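Local coordinates for protein putative Acetyltransferase (Pyrococcus horikoshii, PDB 3DDD) that binds coenzyme A and, as a GNAT-family member, probably transfers acyl groups, at residues P168-V171 with K172-K176; V223-K226 with I227-A231; D277-Y280 with G281-A284. All blocks are in the same frame, centred on the assembly; numbering follows the deposited sequence. Where two conformers were deposited one is given.

How the contacts relate
Three local contacts show how the GNAT half nearer the C terminus is assembled. None closes a long loop: each lies within one continuous run of chain, and they follow in series without nesting or crossing. Contact 1 is the opening of helix 169-179 and contact 2 most of helix 221-233; their centres are about 18 Å apart and they do not touch. Contact 3, the short strand 279-281 with the residues just before and after it, arrives late in the chain and bridges them. Ile278 CD1 packs 3.9 Å from Ile174 CG1 of contact 1, while the Tyr280 ring reaches Ala224 of contact 2. Strand 279-281 pairs antiparallel with strand 212-218.

Contact 1: residues P168-V171 with K172-K176; sequences PNWV and KEIDK
Lys172 runs back past Asn169 and Pro168 at the start of helix 169-179, and its side chain can be followed outward atom by atom. Lys172 CB lies 3.4 Å from Asn169 O. With CG anti to the carbonyl carbon (chi1 -59°), the chain heads toward the helix start, and Lys172 CG comes 3.6 Å from Pro168 O. Beyond it the chain is extended: Lys172 CD passes Asn169 OD1 at 3.7 Å and NZ stays 3.9 Å from that same oxygen, the two side chains meeting at a slant. Cutting the residue back to an alanine would remove everything past CB and is likely to leave Asn169 OD1 without the CD and NZ beside it and the carbonyl of Pro168, the N-cap residue, without its CG cover. Four backbone bonds wind the turn, the first from Lys172 N to Pro168 O (3.2 Å). On another side of the helix, Ile174 CG2 lies 3.4 Å from Val171 O and meets Trp170 CE3 more loosely, whereas Val171 CG2 sits over one face of the indole near its rim. Asp175 forms a salt bridge with Arg183. Val171 and Ile174 turn to Phe205 of strand 204-209, and Trp170 and Val171 to Cys199 of strand 196-200, laying the helix against these strands.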
loop_
_atom_site.group_PDB
_atom_site.type_symbol
_atom_site.label_atom_id
_atom_site.label_comp_id
_atom_site.label_asym_id
_atom_site.label_seq_id
_atom_site.Cartn_x
_atom_site.Cartn_y
_atom_site.Cartn_z
ATOM N N PRO A 168 -13.314 16.855 -0.338
ATOM C CA PRO A 168 -13.553 17.955 -1.287
ATOM C C PRO A 168 -12.807 17.816 -2.602
ATOM O O PRO A 168 -11.794 17.112 -2.684
ATOM C CB PRO A 168 -13.040 19.201 -0.554
ATOM C CG PRO A 168 -12.113 18.714 0.498
ATOM C CD PRO A 168 -12.413 17.247 0.758
ATOM N N ASN A 169 -13.282 18.535 -3.609
ATOM C CA ASN A 169 -12.702 18.455 -4.934
ATOM C C ASN A 169 -11.247 18.889 -4.958
ATOM O O ASN A 169 -10.480 18.332 -5.718
ATOM C CB ASN A 169 -13.524 19.250 -5.965
ATOM C CG ASN A 169 -14.819 18.540 -6.369
ATOM O OD1 ASN A 169 -14.886 17.309 -6.443
ATOM N ND2 ASN A 169 -15.852 19.323 -6.659
ATOM N N TRP A 170 -10.868 19.881 -4.152
ATOM C CA TRP A 170 -9.480 20.351 -4.156
ATOM C C TRP A 170 -8.537 19.282 -3.605
ATOM O O TRP A 170 -7.351 19.288 -3.935
ATOM C CB TRP A 170 -9.294 21.684 -3.393
ATOM C CG TRP A 170 -9.527 21.609 -1.922
ATOM C CD1 TRP A 170 -10.691 21.911 -1.255
ATOM C CD2 TRP A 170 -8.584 21.220 -0.914
ATOM N NE1 TRP A 170 -10.536 21.723 0.094
ATOM C CE2 TRP A 170 -9.258 21.289 0.335
ATOM C CE3 TRP A 170 -7.239 20.801 -0.940
ATOM C CZ2 TRP A 170 -8.625 20.984 1.542
ATOM C CZ3 TRP A 170 -6.613 20.478 0.258
ATOM C CH2 TRP A 170 -7.307 20.574 1.488
ATOM N N VAL A 171 -9.044 18.392 -2.748
ATOM C CA VAL A 171 -8.246 17.272 -2.242
ATOM C C VAL A 171 -8.067 16.254 -3.350
ATOM O O VAL A 171 -6.970 15.748 -3.567
ATOM C CB VAL A 171 -8.878 16.606 -0.954
ATOM C CG1 VAL A 171 -8.316 15.193 -0.705
ATOM C CG2 VAL A 171 -8.697 17.517 0.285
ATOM N N LYS A 172 -9.143 15.972 -4.072
ATOM C CA LYS A 172 -9.079 15.087 -5.221
ATOM C C LYS A 172 -8.061 15.593 -6.237
ATOM O O LYS A 172 -7.295 14.814 -6.779
ATOM C CB LYS A 172 -10.454 14.933 -5.881
ATOM C CG LYS A 172 -11.530 14.366 -4.955
ATOM C CD LYS A 172 -12.919 14.243 -5.612
ATOM C CE LYS A 172 -13.839 13.467 -4.674
ATOM N NZ LYS A 172 -15.273 13.715 -4.931
ATOM N N GLU A 173 -8.043 16.899 -6.473
ATOM C CA GLU A 173 -7.113 17.517 -7.429
ATOM C C GLU A 173 -5.654 17.482 -6.979
ATOM O O GLU A 173 -4.779 17.132 -7.747
ATOM C CB GLU A 173 -7.542 18.956 -7.730
ATOM C CG GLU A 173 -8.669 19.034 -8.774
ATOM C CD GLU A 173 -9.571 20.251 -8.613
ATOM O OE1 GLU A 173 -9.061 21.344 -8.247
ATOM O OE2 GLU A 173 -10.804 20.117 -8.880
ATOM N N ILE A 174 -5.387 17.846 -5.732
ATOM C CA ILE A 174 -4.010 17.795 -5.214
ATOM C C ILE A 174 -3.476 16.353 -5.095
ATOM O O ILE A 174 -2.292 16.117 -5.297
ATOM C CB ILE A 174 -3.850 18.617 -3.893
ATOM C CG1 ILE A 174 -2.388 19.027 -3.720
ATOM C CG2 ILE A 174 -4.428 17.848 -2.664
ATOM C CD1 ILE A 174 -2.124 19.838 -2.455
ATOM N N ASP A 175 -4.342 15.378 -4.830
ATOM C CA ASP A 175 -3.899 13.979 -4.766
ATOM C C ASP A 175 -3.585 13.415 -6.150
ATOM O O ASP A 175 -2.604 12.679 -6.352
ATOM C CB ASP A 175 -4.922 13.111 -4.036
ATOM C CG ASP A 175 -4.352 11.775 -3.660
ATOM O OD1 ASP A 175 -3.359 11.753 -2.903
ATOM O OD2 ASP A 175 -4.855 10.756 -4.162
ATOM N N LYS A 176 -4.397 13.793 -7.115
ATOM C CA LYS A 176 -4.184 13.397 -8.499
ATOM C C LYS A 176 -2.822 13.928 -8.996
ATOM O O LYS A 176 -2.083 13.253 -9.721
ATOM C CB LYS A 176 -5.385 13.892 -9.340
ATOM C CG LYS A 176 -5.222 13.920 -10.853
ATOM C CD LYS A 176 -5.383 12.539 -11.476
ATOM C CE LYS A 176 -5.044 12.514 -12.981
ATOM N NZ LYS A 176 -5.396 11.166 -13.542
#

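Contact 2: residues V223-K226 with I227-A231; sequences VAEK and ILLKA
Val223 and Ile227, one turn apart on helix 221-233, share both a backbone bond and a side-chain contact. Ile227 N donates to Val223 O at 3.1 Å. Ile227 CG1, anti to its own carbonyl carbon (chi1 -63°), lies 3.5 Å from Val223 O. It carries Ile227 CD1 on to Val223 CG1 at 4.0 Å. The next three carbonyls are satisfied in the same i to i+4 manner: Ala224 O by Leu228 N, Glu225 O by Leu229 N at 2.9 Å in an almost straight bond (169° at the hydrogen), and Lys226 O by Lys230 N at a longer 3.2 Å. Leu229 CG also packs 3.4 Å from Glu225 O, its side chain lying alongside that of Glu225 and pointing the same way. The polar ends of the side chains are satisfied by residues outside 223-231. Glu225 OE2 forms a salt bridge with Lys156, Lys226 NZ another with Glu201, and Lys230 NZ bonds Gln233 OE1 farther along the helix. As the connection between parallel strands 212-218 and 238-242, the helix completes a beta-alpha-beta crossover. Ala224 and Leu228 touch Leu251 of helix 246-252, Ile227 rests on Leu216 of strand 212-218, and Val223 and Ile227 both reach Ala200 of strand 196-200.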
loop_
_atom_site.group_PDB
_atom_site.type_symbol
_atom_site.label_atom_id
_atom_site.label_comp_id
_atom_site.label_asym_id
_atom_site.label_seq_id
_atom_site.Cartn_x
_atom_site.Cartn_y
_atom_site.Cartn_z
ATOM N N VAL A 223 2.797 23.642 5.517
ATOM C CA VAL A 223 1.475 23.028 5.566
ATOM C C VAL A 223 1.561 21.534 5.923
ATOM O O VAL A 223 0.784 21.057 6.773
ATOM C CB VAL A 223 0.675 23.293 4.279
ATOM C CG1 VAL A 223 -0.501 22.365 4.171
ATOM C CG2 VAL A 223 0.197 24.779 4.264
ATOM N N ALA A 224 2.508 20.803 5.330
ATOM C CA ALA A 224 2.714 19.370 5.696
ATOM C C ALA A 224 2.981 19.244 7.187
ATOM O O ALA A 224 2.433 18.339 7.842
ATOM C CB ALA A 224 3.847 18.731 4.917
ATOM N N GLU A 225 3.816 20.131 7.738
ATOM C CA GLU A 225 4.086 20.080 9.177
ATOM C C GLU A 225 2.817 20.265 10.012
ATOM O O GLU A 225 2.591 19.490 10.927
ATOM C CB GLU A 225 5.147 21.085 9.596
ATOM C CG GLU A 225 5.496 20.985 11.072
ATOM C CD GLU A 225 6.406 22.101 11.520
ATOM O OE1 GLU A 225 7.639 21.937 11.429
ATOM O OE2 GLU A 225 5.881 23.143 11.961
ATOM N N LYS A 226 2.013 21.288 9.709
ATOM C CA LYS A 226 0.739 21.537 10.422
ATOM C C LYS A 226 -0.088 20.258 10.447
ATOM O O LYS A 226 -0.621 19.869 11.484
ATOM C CB LYS A 226 -0.152 22.592 9.731
ATOM C CG LYS A 226 0.414 23.959 9.557
ATOM C CD LYS A 226 -0.599 24.899 8.847
ATOM C CE LYS A 226 -1.321 25.813 9.824
ATOM N NZ LYS A 226 -2.666 26.191 9.319
ATOM N N ILE A 227 -0.236 19.627 9.282
ATOM C CA ILE A 227 -1.049 18.406 9.205
ATOM C C ILE A 227 -0.395 17.304 10.058
ATOM O O ILE A 227 -1.059 16.661 10.868
ATOM C CB ILE A 227 -1.286 17.954 7.762
ATOM C CG1 ILE A 227 -2.085 19.018 7.003
ATOM C CG2 ILE A 227 -2.001 16.578 7.712
ATOM C CD1 ILE A 227 -1.974 18.868 5.484
ATOM N N LEU A 228 0.918 17.124 9.928
ATOM C CA LEU A 228 1.550 16.029 10.635
ATOM C C LEU A 228 1.437 16.190 12.154
ATOM O O LEU A 228 1.187 15.212 12.852
ATOM C CB LEU A 228 2.988 15.812 10.174
ATOM C CG LEU A 228 3.624 14.499 10.611
ATOM C CD1 LEU A 228 2.721 13.314 10.345
ATOM C CD2 LEU A 228 4.999 14.339 9.963
ATOM N N LEU A 229 1.598 17.411 12.659
ATOM C CA LEU A 229 1.457 17.666 14.099
ATOM C C LEU A 229 0.058 17.303 14.606
ATOM O O LEU A 229 -0.072 16.707 15.662
ATOM C CB LEU A 229 1.750 19.138 14.449
ATOM C CG LEU A 229 3.154 19.711 14.308
ATOM C CD1 LEU A 229 3.057 21.241 14.499
ATOM C CD2 LEU A 229 4.136 19.127 15.295
ATOM N N LYS A 230 -0.974 17.703 13.873
ATOM C CA LYS A 230 -2.364 17.379 14.216
ATOM C C LYS A 230 -2.654 15.865 14.109
ATOM O O LYS A 230 -3.416 15.304 14.899
ATOM C CB LYS A 230 -3.326 18.179 13.326
ATOM C CG LYS A 230 -4.832 17.981 13.591
ATOM C CD LYS A 230 -5.261 18.352 15.012
ATOM C CE LYS A 230 -5.182 19.847 15.258
ATOM N NZ LYS A 230 -5.275 20.271 16.707
ATOM N N ALA A 231 -2.030 15.220 13.137
ATOM C CA ALA A 231 -2.150 13.777 12.944
ATOM C C ALA A 231 -1.568 13.056 14.135
ATOM O O ALA A 231 -2.139 12.080 14.610
ATOM C CB ALA A 231 -1.458 13.336 11.631
#

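Contact 3: residues D277-Y280 with G281-A284; sequences DIYY and GILA
Two torsions bring Tyr279 onto Ile282: at the tyrosine, CG stands anti to the backbone N (chi1 -169°), swinging the ring along the chain toward the residues that follow; at the isoleucine, CG1 takes the crowded position between N and the carbonyl carbon (chi1 75°), which sets CG2 beside its own backbone N, within reach of the ring. The two side chains then cross at a slant. Tyr279 CZ meets Ile282 CG2 at 3.9 Å, and the phenol oxygen OH lies 3.3 Å from Ile282 CA and 3.5 Å from Ile282 CB. Farther back on the ring, Tyr279 CE1 comes 3.2 Å from Gly281 O, in an oblique approach. No hydrogen bond links the two segments, so the contact rests on this van der Waals meeting. The hydroxyl is nevertheless satisfied, since Tyr279 OH is hydrogen-bonded both to the terminal carboxylate of Gly288 and to Arg183 NH1; these two partners probably hold the ring's far end beside Ile282. Tyr280 and Gly281 together face Leu216 of strand 212-218, a classic beta bulge, and both make backbone hydrogen bonds with it. Past the bulge, Ile282 bonds through its backbone to Ile240, on strand 238-242. Helices pack on the strand and the loop after it: Tyr280 lies against Asp247, Ala248 and Leu251 of helix 246-252, Tyr279 touches Phe179 of helix 169-179, and Leu283 reaches Val186, Leu187 and Tyr190 of helix 184-192.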
loop_
_atom_site.group_PDB
_atom_site.type_symbol
_atom_site.label_atom_id
_atom_site.label_comp_id
_atom_site.label_asym_id
_atom_site.label_seq_id
_atom_site.Cartn_x
_atom_site.Cartn_y
_atom_site.Cartn_z
ATOM N N ASP A 277 7.480 15.888 -5.013
ATOM C CA ASP A 277 7.889 16.975 -4.121
ATOM C C ASP A 277 6.773 17.380 -3.164
ATOM O O ASP A 277 7.043 17.791 -2.036
ATOM C CB ASP A 277 8.448 18.205 -4.899
ATOM C CG ASP A 277 7.451 18.822 -5.880
ATOM O OD1 ASP A 277 7.198 18.201 -6.930
ATOM O OD2 ASP A 277 6.955 19.949 -5.631
ATOM N N ILE A 278 5.521 17.207 -3.579
ATOM C CA ILE A 278 4.381 17.487 -2.679
ATOM C C ILE A 278 3.849 16.263 -1.938
ATOM O O ILE A 278 2.876 16.360 -1.178
ATOM C CB ILE A 278 3.207 18.246 -3.383
ATOM C CG1 ILE A 278 2.516 17.418 -4.479
ATOM C CG2 ILE A 278 3.705 19.607 -3.910
ATOM C CD1 ILE A 278 1.158 18.017 -4.884
ATOM N N TYR A 279 4.482 15.116 -2.185
ATOM C CA TYR A 279 3.992 13.820 -1.766
ATOM C C TYR A 279 4.891 13.376 -0.635
ATOM O O TYR A 279 6.040 12.978 -0.887
ATOM C CB TYR A 279 4.070 12.827 -2.926
ATOM C CG TYR A 279 3.360 11.489 -2.730
ATOM C CD1 TYR A 279 2.372 11.306 -1.763
ATOM C CD2 TYR A 279 3.612 10.444 -3.581
ATOM C CE1 TYR A 279 1.694 10.088 -1.654
ATOM C CE2 TYR A 279 2.945 9.228 -3.478
ATOM C CZ TYR A 279 1.990 9.055 -2.520
ATOM O OH TYR A 279 1.344 7.840 -2.420
ATOM N N TYR A 280 4.374 13.478 0.598
ATOM C CA TYR A 280 5.175 13.322 1.819
ATOM C C TYR A 280 5.039 11.951 2.438
ATOM O O TYR A 280 5.969 11.479 3.036
ATOM C CB TYR A 280 4.794 14.367 2.876
ATOM C CG TYR A 280 5.312 15.734 2.568
ATOM C CD1 TYR A 280 4.677 16.540 1.637
ATOM C CD2 TYR A 280 6.458 16.208 3.168
ATOM C CE1 TYR A 280 5.165 17.794 1.317
ATOM C CE2 TYR A 280 6.963 17.472 2.845
ATOM C CZ TYR A 280 6.304 18.256 1.928
ATOM O OH TYR A 280 6.784 19.510 1.608
ATOM N N GLY A 281 3.872 11.335 2.295
ATOM C CA GLY A 281 3.581 10.057 2.901
ATOM C C GLY A 281 2.718 9.257 1.948
ATOM O O GLY A 281 1.628 9.695 1.552
ATOM N N ILE A 282 3.202 8.083 1.560
ATOM C CA ILE A 282 2.437 7.250 0.657
ATOM C C ILE A 282 1.247 6.680 1.424
ATOM O O ILE A 282 1.241 6.623 2.660
ATOM C CB ILE A 282 3.311 6.155 -0.047
ATOM C CG1 ILE A 282 3.683 5.004 0.878
ATOM C CG2 ILE A 282 4.586 6.747 -0.670
ATOM C CD1 ILE A 282 4.266 3.815 0.099
ATOM N N LEU A 283 0.239 6.243 0.691
ATOM C CA LEU A 283 -0.936 5.635 1.305
ATOM C C LEU A 283 -0.563 4.343 2.040
ATOM O O LEU A 283 -0.805 4.224 3.218
ATOM C CB LEU A 283 -2.041 5.406 0.252
ATOM C CG LEU A 283 -3.446 5.143 0.856
ATOM C CD1 LEU A 283 -4.580 5.609 -0.076
ATOM C CD2 LEU A 283 -3.614 3.681 1.184
ATOM N N ALA A 284 0.034 3.390 1.327
ATOM C CA ALA A 284 0.415 2.073 1.894
ATOM C C ALA A 284 1.353 1.446 0.916
ATOM O O ALA A 284 1.248 1.714 -0.259
ATOM C CB ALA A 284 -0.800 1.160 2.096
#